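Local coordinates for regulator of g-protein signalling 1 (Homo sapiens, PDB 2BV1) that regulates G-protein-coupled receptor signalling by raising the GTPase activity of G-protein alpha subunits, driving them into the inactive GDP-bound form, at residues K28-Q33 and V117-M122; S41-E46 and E50-W55; L56-Y61 and T109-A114; D12-A17 and L137-D142. One frame throughout, in Å; residues are numbered along the deposited sequence. Where two conformers were deposited one is given.

Contact 1 of 4, residues K28-Q33 and V117-M122; sequences KLLANQ and VIYTLM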
loop_
_atom_site.group_PDB
_atom_site.type_symbol
_atom_site.label_atom_id
_atom_site.label_comp_id
_atom_site.label_asym_id
_atom_site.label_seq_id
_atom_site.Cartn_x
_atom_site.Cartn_y
_atom_site.Cartn_z
ATOM N N LYS A 28 11.580 -0.405 3.843
ATOM C CA LYS A 28 12.395 -1.565 3.446
ATOM C C LYS A 28 11.512 -2.773 3.158
ATOM O O LYS A 28 11.740 -3.499 2.192
ATOM C CB LYS A 28 13.449 -1.940 4.492
ATOM C CG LYS A 28 14.380 -0.818 4.852
ATOM C CD LYS A 28 15.738 -1.347 5.296
ATOM C CE LYS A 28 16.637 -0.235 5.799
ATOM N NZ LYS A 28 18.040 -0.687 5.752
ATOM N N LEU A 29 10.477 -2.986 3.953
ATOM C CA LEU A 29 9.569 -4.086 3.661
ATOM C C LEU A 29 8.928 -3.926 2.244
ATOM O O LEU A 29 8.878 -4.888 1.439
ATOM C CB LEU A 29 8.476 -4.171 4.745
ATOM C CG LEU A 29 7.325 -5.164 4.563
ATOM C CD1 LEU A 29 7.777 -6.639 4.573
ATOM C CD2 LEU A 29 6.293 -4.897 5.644
ATOM N N LEU A 30 8.434 -2.720 1.951
ATOM C CA LEU A 30 7.786 -2.483 0.657
ATOM C C LEU A 30 8.730 -2.423 -0.548
ATOM O O LEU A 30 8.254 -2.505 -1.661
ATOM C CB LEU A 30 6.904 -1.227 0.694
ATOM C CG LEU A 30 5.817 -1.241 1.741
ATOM C CD1 LEU A 30 5.159 0.115 1.739
ATOM C CD2 LEU A 30 4.799 -2.325 1.589
ATOM N N ALA A 31 10.042 -2.234 -0.336
ATOM C CA ALA A 31 10.997 -2.217 -1.420
ATOM C C ALA A 31 11.383 -3.629 -1.918
ATOM O O ALA A 31 12.037 -3.757 -2.925
ATOM C CB ALA A 31 12.237 -1.480 -1.014
ATOM N N ASN A 32 10.993 -4.653 -1.165
ATOM C CA ASN A 32 11.185 -6.060 -1.486
ATOM C C ASN A 32 9.848 -6.670 -1.976
ATOM O O ASN A 32 8.834 -6.642 -1.286
ATOM C CB ASN A 32 11.711 -6.787 -0.239
ATOM C CG ASN A 32 11.970 -8.253 -0.492
ATOM O OD1 ASN A 32 11.046 -9.070 -0.511
ATOM N ND2 ASN A 32 13.231 -8.604 -0.675
ATOM N N GLN A 33 9.864 -7.223 -3.186
ATOM C CA GLN A 33 8.634 -7.744 -3.789
ATOM C C GLN A 33 8.039 -8.856 -2.919
ATOM O O GLN A 33 6.818 -8.921 -2.678
ATOM C CB GLN A 33 8.914 -8.247 -5.214
ATOM C CG GLN A 33 7.856 -7.877 -6.240
ATOM C CD GLN A 33 8.046 -8.630 -7.552
ATOM O OE1 GLN A 33 8.984 -9.408 -7.703
ATOM N NE2 GLN A 33 7.152 -8.403 -8.495
ATOM N N VAL A 117 -1.318 9.516 3.744
ATOM C CA VAL A 117 -2.176 9.118 4.836
ATOM C C VAL A 117 -2.143 7.591 4.994
ATOM O O VAL A 117 -1.971 7.041 6.111
ATOM C CB VAL A 117 -3.645 9.620 4.637
ATOM C CG1 VAL A 117 -4.588 9.042 5.711
ATOM C CG2 VAL A 117 -3.708 11.120 4.662
ATOM N N ILE A 118 -2.360 6.884 3.896
ATOM C CA ILE A 118 -2.439 5.423 3.954
ATOM C C ILE A 118 -1.080 4.826 4.328
ATOM O O ILE A 118 -1.030 3.895 5.077
ATOM C CB ILE A 118 -2.932 4.795 2.598
ATOM C CG1 ILE A 118 -4.372 5.211 2.274
ATOM C CG2 ILE A 118 -2.739 3.295 2.594
ATOM C CD1 ILE A 118 -5.425 4.956 3.357
ATOM N N TYR A 119 0.009 5.372 3.835
ATOM C CA TYR A 119 1.327 4.897 4.253
ATOM C C TYR A 119 1.499 5.009 5.755
ATOM O O TYR A 119 1.953 4.090 6.419
ATOM C CB TYR A 119 2.389 5.721 3.575
ATOM C CG TYR A 119 3.762 5.198 3.813
ATOM C CD1 TYR A 119 4.276 4.219 2.991
ATOM C CD2 TYR A 119 4.557 5.666 4.879
ATOM C CE1 TYR A 119 5.530 3.741 3.162
ATOM C CE2 TYR A 119 5.852 5.165 5.073
ATOM C CZ TYR A 119 6.308 4.185 4.188
ATOM O OH TYR A 119 7.545 3.635 4.275
ATOM N N THR A 120 1.098 6.161 6.309
ATOM C CA THR A 120 1.160 6.349 7.756
ATOM C C THR A 120 0.289 5.369 8.518
ATOM O O THR A 120 0.708 4.811 9.573
ATOM C CB THR A 120 0.789 7.800 8.091
ATOM O OG1 THR A 120 1.643 8.663 7.337
ATOM C CG2 THR A 120 0.870 8.112 9.619
ATOM N N LEU A 121 -0.927 5.148 8.024
ATOM C CA LEU A 121 -1.817 4.213 8.678
ATOM C C LEU A 121 -1.185 2.811 8.789
ATOM O O LEU A 121 -1.318 2.108 9.824
ATOM C CB LEU A 121 -3.167 4.103 7.967
ATOM C CG LEU A 121 -4.320 5.087 8.154
ATOM C CD1 LEU A 121 -5.578 4.443 7.538
ATOM C CD2 LEU A 121 -4.586 5.500 9.604
ATOM N N MET A 122 -0.556 2.397 7.707
ATOM C CA MET A 122 0.198 1.126 7.686
ATOM C C MET A 122 1.417 1.204 8.647
ATOM O O MET A 122 1.619 0.367 9.482
ATOM C CB MET A 122 0.650 0.821 6.257
ATOM C CG MET A 122 -0.489 0.389 5.323
ATOM S SD MET A 122 0.022 -0.338 3.713
ATOM C CE MET A 122 0.929 0.959 2.969
#
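L30 and Y119 mark the nearest approach of the two backbones, yet their CA atoms stay 10.4 Å apart. Only side chains therefore meet between helix 26-31 and helix 112-131. In the all-helical RGS fold this is where the terminal subdomain rests on the long last helix of the four-helix bundle. The contact is apolar and buried, with no hydrogen bond across it. L30 points toward the other helix. Its CG is anti to the carbonyl carbon (chi1 -58°), and chi2 of 174° extends CD1 straight outward. That methyl does the touching. It lies 3.9 Å from Y119 CE1 and comes to the ring obliquely. L30 and Y119 run alongside each other in opposite directions. The tyrosine ring is carried out from its helix because CG is anti to the backbone N (chi1 -173°). M122, about one turn further along, points toward the short helix. F39 of helix 33-45 touches both L30 and M122, and W55 of helix 50-62 packs beside L30. Past the apolar patch, N32 is the N-cap of the next helix, its OD1 accepting from G35 N. The looser of the two touches made by L30 CD1 is with the terminal methyl of M122, CE, at 4.5 Å.

Contact 2 of 4, residues S41-E46 and E50-W55; sequences SFLKSE and ENIEFW
L43 of S41-E46 packs on I52 of E50-W55, where the CA atoms of the two residues are 8.0 Å apart. L43 CB points toward the second helix, but neither CB nor CG comes within 4.5 Å of it. CG sits anti to the carbonyl carbon, and chi2 of -175° sends CD1 onward in an extended line. CD1 makes the contact. It lies 3.7 Å from I52 CB and 3.8 Å from I52 CG2, so the methyl rests on the branch point of the isoleucine. CD2 diverges from I52. The two side chains cross at about a right angle. Beyond this pair, L43 also touches S48 and S126, while I52 packs on L30. A short connection joins helix 33-45 to helix 50-62, which pack against each other as consecutive helices of the RGS fold. In RGS domains the loop joining these helices forms part of the surface that grips the G alpha subunit, and it probably does so here. At the rim the K44 and E53 side chains cross at a slant. K44 bends at its last torsion, chi4 83°, which brings NZ to 4.2 Å from E53 OE2, an attraction too long for a salt bridge. K44 NZ also forms a long, weak ion pair with E49. Within S41-E46, S45 OG donates to F42 O at 2.7 Å, tilted 22° from the carbonyl plane. E46 CG lies over one face of the F42 ring, toward its rim, and the E46 carboxylate forms a salt bridge with R129.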
loop_
_atom_site.group_PDB
_atom_site.type_symbol
_atom_site.label_atom_id
_atom_site.label_comp_id
_atom_site.label_asym_id
_atom_site.label_seq_id
_atom_site.Cartn_x
_atom_site.Cartn_y
_atom_site.Cartn_z
ATOM N N SER A 41 -0.363 -10.561 2.249
ATOM C CA SER A 41 -1.108 -11.716 2.682
ATOM C C SER A 41 -1.634 -11.528 4.113
ATOM O O SER A 41 -2.759 -11.875 4.419
ATOM C CB SER A 41 -0.234 -12.982 2.613
ATOM O OG SER A 41 0.297 -13.152 1.292
ATOM N N PHE A 42 -0.798 -10.993 4.985
ATOM C CA PHE A 42 -1.211 -10.671 6.389
ATOM C C PHE A 42 -2.348 -9.628 6.456
ATOM O O PHE A 42 -3.304 -9.802 7.173
ATOM C CB PHE A 42 0.024 -10.207 7.225
ATOM C CG PHE A 42 -0.338 -9.571 8.545
ATOM C CD1 PHE A 42 -0.548 -10.348 9.669
ATOM C CD2 PHE A 42 -0.428 -8.180 8.671
ATOM C CE1 PHE A 42 -0.862 -9.767 10.893
ATOM C CE2 PHE A 42 -0.743 -7.600 9.882
ATOM C CZ PHE A 42 -0.946 -8.388 10.991
ATOM N N LEU A 43 -2.259 -8.581 5.646
ATOM C CA LEU A 43 -3.323 -7.568 5.566
ATOM C C LEU A 43 -4.626 -8.187 5.075
ATOM O O LEU A 43 -5.706 -7.925 5.630
ATOM C CB LEU A 43 -2.894 -6.392 4.681
ATOM C CG LEU A 43 -1.667 -5.542 5.094
ATOM C CD1 LEU A 43 -1.535 -4.404 4.165
ATOM C CD2 LEU A 43 -1.760 -5.027 6.556
ATOM N N LYS A 44 -4.529 -9.063 4.064
ATOM C CA LYS A 44 -5.683 -9.761 3.547
ATOM C C LYS A 44 -6.306 -10.618 4.651
ATOM O O LYS A 44 -7.503 -10.544 4.867
ATOM C CB LYS A 44 -5.330 -10.588 2.278
ATOM C CG LYS A 44 -6.384 -10.493 1.188
ATOM C CD LYS A 44 -5.990 -11.087 -0.195
ATOM C CE LYS A 44 -7.208 -11.174 -1.124
ATOM N NZ LYS A 44 -7.528 -9.872 -1.834
ATOM N N SER A 45 -5.508 -11.371 5.398
ATOM C CA SER A 45 -6.060 -12.108 6.553
ATOM C C SER A 45 -6.740 -11.225 7.621
ATOM O O SER A 45 -7.559 -11.733 8.393
ATOM C CB SER A 45 -5.014 -13.038 7.223
ATOM O OG SER A 45 -3.900 -12.359 7.810
ATOM N N GLU A 46 -6.401 -9.931 7.617
ATOM C CA GLU A 46 -6.850 -8.904 8.589
ATOM C C GLU A 46 -7.894 -7.924 8.060
ATOM O O GLU A 46 -8.180 -6.914 8.728
ATOM C CB GLU A 46 -5.647 -8.019 8.937
ATOM C CG GLU A 46 -4.993 -8.282 10.228
ATOM C CD GLU A 46 -4.427 -7.016 10.838
ATOM O OE1 GLU A 46 -4.166 -6.023 10.124
ATOM O OE2 GLU A 46 -4.258 -7.033 12.063
ATOM N N GLU A 50 -6.809 -3.357 1.309
ATOM C CA GLU A 50 -7.093 -2.163 0.495
ATOM C C GLU A 50 -5.993 -1.136 0.658
ATOM O O GLU A 50 -5.724 -0.365 -0.255
ATOM C CB GLU A 50 -8.474 -1.524 0.790
ATOM C CG GLU A 50 -8.631 -0.732 2.115
ATOM C CD GLU A 50 -8.876 -1.635 3.332
ATOM O OE1 GLU A 50 -8.765 -2.886 3.196
ATOM O OE2 GLU A 50 -9.188 -1.085 4.422
ATOM N N ASN A 51 -5.328 -1.147 1.811
ATOM C CA ASN A 51 -4.269 -0.164 2.076
ATOM C C ASN A 51 -3.057 -0.356 1.203
ATOM O O ASN A 51 -2.536 0.605 0.623
ATOM C CB ASN A 51 -3.883 -0.127 3.580
ATOM C CG ASN A 51 -4.897 0.596 4.405
ATOM O OD1 ASN A 51 -5.657 1.417 3.884
ATOM N ND2 ASN A 51 -4.981 0.256 5.683
ATOM N N ILE A 52 -2.557 -1.592 1.127
ATOM C CA ILE A 52 -1.343 -1.845 0.348
ATOM C C ILE A 52 -1.667 -1.847 -1.143
ATOM O O ILE A 52 -0.882 -1.408 -1.973
ATOM C CB ILE A 52 -0.613 -3.155 0.769
ATOM C CG1 ILE A 52 0.803 -3.180 0.152
ATOM C CG2 ILE A 52 -1.391 -4.406 0.352
ATOM C CD1 ILE A 52 1.584 -4.460 0.441
ATOM N N GLU A 53 -2.842 -2.331 -1.474
ATOM C CA GLU A 53 -3.286 -2.327 -2.854
ATOM C C GLU A 53 -3.455 -0.935 -3.396
ATOM O O GLU A 53 -2.993 -0.625 -4.496
ATOM C CB GLU A 53 -4.562 -3.110 -2.947
ATOM C CG GLU A 53 -4.296 -4.558 -2.787
ATOM C CD GLU A 53 -5.514 -5.377 -3.053
ATOM O OE1 GLU A 53 -6.644 -4.807 -3.092
ATOM O OE2 GLU A 53 -5.332 -6.602 -3.205
ATOM N N PHE A 54 -4.055 -0.055 -2.584
ATOM C CA PHE A 54 -4.106 1.350 -2.929
ATOM C C PHE A 54 -2.740 1.926 -3.100
ATOM O O PHE A 54 -2.468 2.592 -4.103
ATOM C CB PHE A 54 -4.893 2.193 -1.869
ATOM C CG PHE A 54 -4.910 3.636 -2.172
ATOM C CD1 PHE A 54 -5.587 4.115 -3.301
ATOM C CD2 PHE A 54 -4.185 4.548 -1.384
ATOM C CE1 PHE A 54 -5.586 5.504 -3.607
ATOM C CE2 PHE A 54 -4.191 5.903 -1.664
ATOM C CZ PHE A 54 -4.878 6.411 -2.794
ATOM N N TRP A 55 -1.863 1.665 -2.129
ATOM C CA TRP A 55 -0.504 2.187 -2.181
ATOM C C TRP A 55 0.243 1.741 -3.464
ATOM O O TRP A 55 0.820 2.547 -4.155
ATOM C CB TRP A 55 0.260 1.782 -0.907
ATOM C CG TRP A 55 1.571 2.441 -0.809
ATOM C CD1 TRP A 55 1.829 3.644 -0.242
ATOM C CD2 TRP A 55 2.833 1.949 -1.291
ATOM N NE1 TRP A 55 3.157 3.939 -0.348
ATOM C CE2 TRP A 55 3.796 2.920 -0.987
ATOM C CE3 TRP A 55 3.235 0.781 -1.954
ATOM C CZ2 TRP A 55 5.123 2.781 -1.324
ATOM C CZ3 TRP A 55 4.565 0.634 -2.268
ATOM C CH2 TRP A 55 5.497 1.631 -1.946
#

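Contact 3 of 4, residues L56-Y61 and T109-A114; sequences LACEDY and TCFDEA
Y61 and F111 form a T-shaped aromatic pair in the RGS four-helix bundle, between helix 50-62 and the turn that leads into helix 112-131. The F111 edge faces the Y61 ring, with centroids 5.0 Å apart and planes at 84°. The Y61 ring swings out from its helix with CG opposite the backbone N (chi1 170°), which presents its face to F111. F111 CE2 stands over the centre of that face, 3.8 Å above it. This is the tight part. C58 adds to it, its SG 3.6 Å from F111 CB and oblique to the ring, a sulfur-aromatic contact. From its own side of the turn, C110 puts SG over the centre of one F111 face. The C58 and F111 CA atoms are only 6.5 Å apart. Toward solvent the contact is loose. T109 opens a type I beta turn and is exposed, and its side chain points away. With an alanine at Y61, F111 CE2 would probably lose the face it rests on and T107 O its hydroxyl partner. I103 and F54 cover F111 further, and I76 and L69 pack against Y61. The hydroxyl end of Y61 touches C110 CB, with OH at 3.6 Å, while OH is hydrogen-bonded to T107 O.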
loop_
_atom_site.group_PDB
_atom_site.type_symbol
_atom_site.label_atom_id
_atom_site.label_comp_id
_atom_site.label_asym_id
_atom_site.label_seq_id
_atom_site.Cartn_x
_atom_site.Cartn_y
_atom_site.Cartn_z
ATOM N N LEU A 56 0.202 0.445 -3.775
ATOM C CA LEU A 56 0.785 -0.083 -5.016
ATOM C C LEU A 56 0.127 0.484 -6.282
ATOM O O LEU A 56 0.800 0.695 -7.290
ATOM C CB LEU A 56 0.682 -1.617 -5.031
ATOM C CG LEU A 56 1.454 -2.335 -3.936
ATOM C CD1 LEU A 56 0.920 -3.788 -3.682
ATOM C CD2 LEU A 56 2.951 -2.282 -4.256
ATOM N N ALA A 57 -1.187 0.718 -6.261
ATOM C CA ALA A 57 -1.855 1.352 -7.414
ATOM C C ALA A 57 -1.335 2.775 -7.634
ATOM O O ALA A 57 -1.185 3.253 -8.766
ATOM C CB ALA A 57 -3.366 1.362 -7.223
ATOM N N CYS A 58 -1.061 3.477 -6.531
ATOM C CA CYS A 58 -0.568 4.850 -6.631
ATOM C C CYS A 58 0.825 4.878 -7.242
ATOM O O CYS A 58 1.130 5.759 -8.025
ATOM C CB CYS A 58 -0.550 5.533 -5.239
ATOM S SG CYS A 58 -2.188 5.861 -4.616
ATOM N N GLU A 59 1.655 3.903 -6.878
ATOM C CA GLU A 59 3.016 3.766 -7.417
ATOM C C GLU A 59 2.922 3.530 -8.921
ATOM O O GLU A 59 3.604 4.164 -9.704
ATOM C CB GLU A 59 3.774 2.616 -6.735
ATOM C CG GLU A 59 4.121 2.900 -5.243
ATOM C CD GLU A 59 4.981 4.123 -5.109
ATOM O OE1 GLU A 59 4.467 5.185 -4.690
ATOM O OE2 GLU A 59 6.167 4.045 -5.509
ATOM N N ASP A 60 1.986 2.678 -9.294
ATOM C CA ASP A 60 1.759 2.345 -10.685
ATOM C C ASP A 60 1.118 3.520 -11.463
ATOM O O ASP A 60 1.447 3.757 -12.646
ATOM C CB ASP A 60 1.073 0.958 -10.741
ATOM C CG ASP A 60 -0.128 0.917 -11.588
ATOM O OD1 ASP A 60 0.026 1.035 -12.826
ATOM O OD2 ASP A 60 -1.236 0.713 -11.000
ATOM N N TYR A 61 0.302 4.326 -10.781
ATOM C CA TYR A 61 -0.261 5.537 -11.400
ATOM C C TYR A 61 0.831 6.546 -11.787
ATOM O O TYR A 61 0.772 7.191 -12.852
ATOM C CB TYR A 61 -1.321 6.169 -10.497
ATOM C CG TYR A 61 -1.783 7.523 -10.915
ATOM C CD1 TYR A 61 -2.841 7.668 -11.829
ATOM C CD2 TYR A 61 -1.214 8.693 -10.354
ATOM C CE1 TYR A 61 -3.290 8.929 -12.214
ATOM C CE2 TYR A 61 -1.661 9.977 -10.753
ATOM C CZ TYR A 61 -2.704 10.078 -11.677
ATOM O OH TYR A 61 -3.159 11.314 -12.093
ATOM N N THR A 109 0.765 13.781 -9.451
ATOM C CA THR A 109 0.796 13.920 -7.993
ATOM C C THR A 109 -0.597 13.853 -7.366
ATOM O O THR A 109 -0.763 14.120 -6.166
ATOM C CB THR A 109 1.396 15.266 -7.587
ATOM O OG1 THR A 109 0.563 16.322 -8.080
ATOM C CG2 THR A 109 2.813 15.404 -8.104
ATOM N N CYS A 110 -1.584 13.510 -8.174
ATOM C CA CYS A 110 -2.973 13.485 -7.749
ATOM C C CYS A 110 -3.216 12.771 -6.380
ATOM O O CYS A 110 -3.962 13.283 -5.530
ATOM C CB CYS A 110 -3.817 12.831 -8.877
ATOM S SG CYS A 110 -5.560 12.506 -8.524
ATOM N N PHE A 111 -2.631 11.581 -6.215
ATOM C CA PHE A 111 -2.909 10.713 -5.076
ATOM C C PHE A 111 -1.876 10.792 -3.942
ATOM O O PHE A 111 -1.984 10.010 -2.973
ATOM C CB PHE A 111 -3.038 9.232 -5.534
ATOM C CG PHE A 111 -4.182 8.997 -6.440
ATOM C CD1 PHE A 111 -5.484 9.017 -5.938
ATOM C CD2 PHE A 111 -3.983 8.773 -7.801
ATOM C CE1 PHE A 111 -6.578 8.831 -6.772
ATOM C CE2 PHE A 111 -5.058 8.604 -8.652
ATOM C CZ PHE A 111 -6.351 8.612 -8.155
ATOM N N ASP A 112 -0.904 11.705 -4.070
ATOM C CA ASP A 112 0.186 11.878 -3.084
ATOM C C ASP A 112 -0.317 12.110 -1.651
ATOM O O ASP A 112 0.232 11.563 -0.704
ATOM C CB ASP A 112 1.066 13.053 -3.475
ATOM C CG ASP A 112 2.017 12.726 -4.632
ATOM O OD1 ASP A 112 1.998 11.591 -5.155
ATOM O OD2 ASP A 112 2.797 13.624 -4.984
ATOM N N GLU A 113 -1.364 12.902 -1.496
ATOM C CA GLU A 113 -1.888 13.202 -0.160
ATOM C C GLU A 113 -2.546 11.963 0.446
ATOM O O GLU A 113 -2.269 11.570 1.585
ATOM C CB GLU A 113 -2.874 14.378 -0.196
ATOM C CG GLU A 113 -2.256 15.760 -0.047
ATOM C CD GLU A 113 -3.310 16.867 0.020
ATOM O OE1 GLU A 113 -4.450 16.603 0.520
ATOM O OE2 GLU A 113 -3.001 18.006 -0.426
ATOM N N ALA A 114 -3.422 11.335 -0.329
ATOM C CA ALA A 114 -4.109 10.133 0.114
ATOM C C ALA A 114 -3.127 8.996 0.347
ATOM O O ALA A 114 -3.260 8.223 1.310
ATOM C CB ALA A 114 -5.200 9.729 -0.864
#

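Contact 4 of 4, residues D12-A17 and L137-D142; sequences DVLSAA and LNLLND
L14 meets L139 methyl to methyl, CD2 of one 4.2 Å from CD2 of the other. The two leucines approach tip to tip. In each, CG lies opposite the backbone N (chi1 -167° in L14), which carries CD2 out to meet the other CD2. Nothing polar bridges them. V19 and W22 touch both leucines and extend the apolar patch. The backbones come nearer at A16 and L140, whose CA atoms are 5.6 Å apart. Here the L140 side chain touches main chain: its CD1 lies 3.6 Å from A16 O. A16 returns the contact with its CB, 4.2 Å from L140 O. L140 also packs on V19 and M20 of helix 16-21. Further polar contacts lie beside the apolar patch. S15 is the N-cap of helix 16-21, its OG taking the amide of E18. In helix 134-142, N141 bends back on its own turn. Its ND2 donates to L137 O at 2.9 Å, nearly straight at 167°, from above the carbonyl plane. The backbone N of N141 reaches the same oxygen from the other face, so L137 O is gripped twice. The site is partly exposed, its centre about 22 Å from the centre of the chain. Such pairing of the N-terminal lead-in and first helix with the last helix is typical of the terminal subdomain of the RGS fold, where the two chain ends come together.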
loop_
_atom_site.group_PDB
_atom_site.type_symbol
_atom_site.label_atom_id
_atom_site.label_comp_id
_atom_site.label_asym_id
_atom_site.label_seq_id
_atom_site.Cartn_x
_atom_site.Cartn_y
_atom_site.Cartn_z
ATOM N N ASP A 12 20.400 -17.676 -4.323
ATOM C CA ASP A 12 19.521 -17.403 -3.195
ATOM C C ASP A 12 18.382 -16.496 -3.665
ATOM O O ASP A 12 18.587 -15.644 -4.517
ATOM C CB ASP A 12 20.288 -16.729 -2.054
ATOM C CG ASP A 12 21.523 -17.535 -1.620
ATOM O OD1 ASP A 12 21.519 -18.788 -1.771
ATOM O OD2 ASP A 12 22.488 -16.906 -1.127
ATOM N N VAL A 13 17.181 -16.744 -3.171
ATOM C CA VAL A 13 16.015 -15.944 -3.538
ATOM C C VAL A 13 15.443 -15.208 -2.318
ATOM O O VAL A 13 14.679 -14.258 -2.476
ATOM C CB VAL A 13 14.935 -16.804 -4.205
ATOM C CG1 VAL A 13 15.450 -17.328 -5.566
ATOM C CG2 VAL A 13 14.504 -17.932 -3.307
ATOM N N LEU A 14 15.782 -15.675 -1.106
ATOM C CA LEU A 14 15.393 -15.031 0.150
ATOM C C LEU A 14 16.403 -15.416 1.220
ATOM O O LEU A 14 16.989 -16.489 1.173
ATOM C CB LEU A 14 13.979 -15.455 0.601
ATOM C CG LEU A 14 13.317 -14.636 1.730
ATOM C CD1 LEU A 14 13.163 -13.155 1.370
ATOM C CD2 LEU A 14 11.958 -15.226 2.139
ATOM N N SER A 15 16.654 -14.514 2.150
ATOM C CA SER A 15 17.529 -14.798 3.329
ATOM C C SER A 15 16.911 -14.293 4.608
ATOM O O SER A 15 16.081 -13.354 4.593
ATOM C CB SER A 15 18.905 -14.148 3.192
ATOM O OG SER A 15 18.801 -12.739 3.263
ATOM N N ALA A 16 17.351 -14.885 5.720
ATOM C CA ALA A 16 16.916 -14.458 7.043
ATOM C C ALA A 16 17.298 -12.972 7.231
ATOM O O ALA A 16 16.520 -12.178 7.771
ATOM C CB ALA A 16 17.545 -15.347 8.133
ATOM N N ALA A 17 18.487 -12.607 6.743
ATOM C CA ALA A 17 18.983 -11.226 6.829
ATOM C C ALA A 17 17.994 -10.295 6.176
ATOM O O ALA A 17 17.609 -9.288 6.765
ATOM C CB ALA A 17 20.348 -11.083 6.202
ATOM N N LEU A 137 7.210 -14.000 11.861
ATOM C CA LEU A 137 8.167 -14.598 12.791
ATOM C C LEU A 137 8.520 -16.042 12.412
ATOM O O LEU A 137 9.694 -16.408 12.469
ATOM C CB LEU A 137 7.646 -14.472 14.228
ATOM C CG LEU A 137 7.572 -13.018 14.746
ATOM C CD1 LEU A 137 6.853 -12.878 16.042
ATOM C CD2 LEU A 137 8.961 -12.449 14.862
ATOM N N ASN A 138 7.538 -16.828 11.955
ATOM C CA ASN A 138 7.821 -18.166 11.361
ATOM C C ASN A 138 8.748 -18.081 10.178
ATOM O O ASN A 138 9.746 -18.785 10.131
ATOM C CB ASN A 138 6.521 -18.944 10.992
ATOM C CG ASN A 138 5.712 -19.403 12.248
ATOM O OD1 ASN A 138 6.236 -19.409 13.347
ATOM N ND2 ASN A 138 4.451 -19.771 12.061
ATOM N N LEU A 139 8.437 -17.207 9.219
ATOM C CA LEU A 139 9.275 -17.054 8.028
ATOM C C LEU A 139 10.715 -16.769 8.440
ATOM O O LEU A 139 11.644 -17.433 8.008
ATOM C CB LEU A 139 8.761 -15.934 7.123
ATOM C CG LEU A 139 9.460 -15.743 5.783
ATOM C CD1 LEU A 139 9.232 -17.003 4.831
ATOM C CD2 LEU A 139 9.065 -14.468 5.074
ATOM N N LEU A 140 10.867 -15.779 9.315
ATOM C CA LEU A 140 12.175 -15.340 9.799
ATOM C C LEU A 140 12.968 -16.468 10.457
ATOM O O LEU A 140 14.109 -16.729 10.076
ATOM C CB LEU A 140 11.978 -14.171 10.778
ATOM C CG LEU A 140 13.194 -13.568 11.452
ATOM C CD1 LEU A 140 14.303 -13.198 10.441
ATOM C CD2 LEU A 140 12.789 -12.364 12.306
ATOM N N ASN A 141 12.346 -17.145 11.419
ATOM C CA ASN A 141 13.041 -18.135 12.226
ATOM C C ASN A 141 13.355 -19.417 11.470
ATOM O O ASN A 141 14.456 -19.950 11.573
ATOM C CB ASN A 141 12.247 -18.400 13.509
ATOM C CG ASN A 141 12.499 -17.299 14.557
ATOM O OD1 ASN A 141 13.472 -17.379 15.323
ATOM N ND2 ASN A 141 11.678 -16.251 14.545
ATOM N N ASP A 142 12.402 -19.876 10.672
ATOM C CA ASP A 142 12.563 -21.130 9.928
ATOM C C ASP A 142 13.595 -21.013 8.793
ATOM O O ASP A 142 14.082 -22.029 8.287
ATOM C CB ASP A 142 11.190 -21.605 9.438
ATOM C CG ASP A 142 10.242 -21.944 10.596
ATOM O OD1 ASP A 142 10.721 -21.980 11.751
ATOM O OD2 ASP A 142 9.025 -22.180 10.385
#

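Along the chain, contact 4 joins the outermost segments and contact 1 the next pair inward. Contacts 2 and 3 follow one another within the span between K28-Q33 and V117-M122. Contacts 1 and 2 lie about 10 Å apart, centre to centre, and touch directly: I118 and M122 pack on N51, and Y119 on W55. Contacts 2 and 3 share helix 50-62, and F54 of the former touches F111 and A114 of the latter. Contacts 1 and 3 share helix 112-131. Contact 4 is about 30 Å from contact 3, centre to centre, on the opposite side of the chain's centre. Helices 50-62 and 112-131 belong to the bundle, and contacts 1 and 2 pack them against the terminal subdomain.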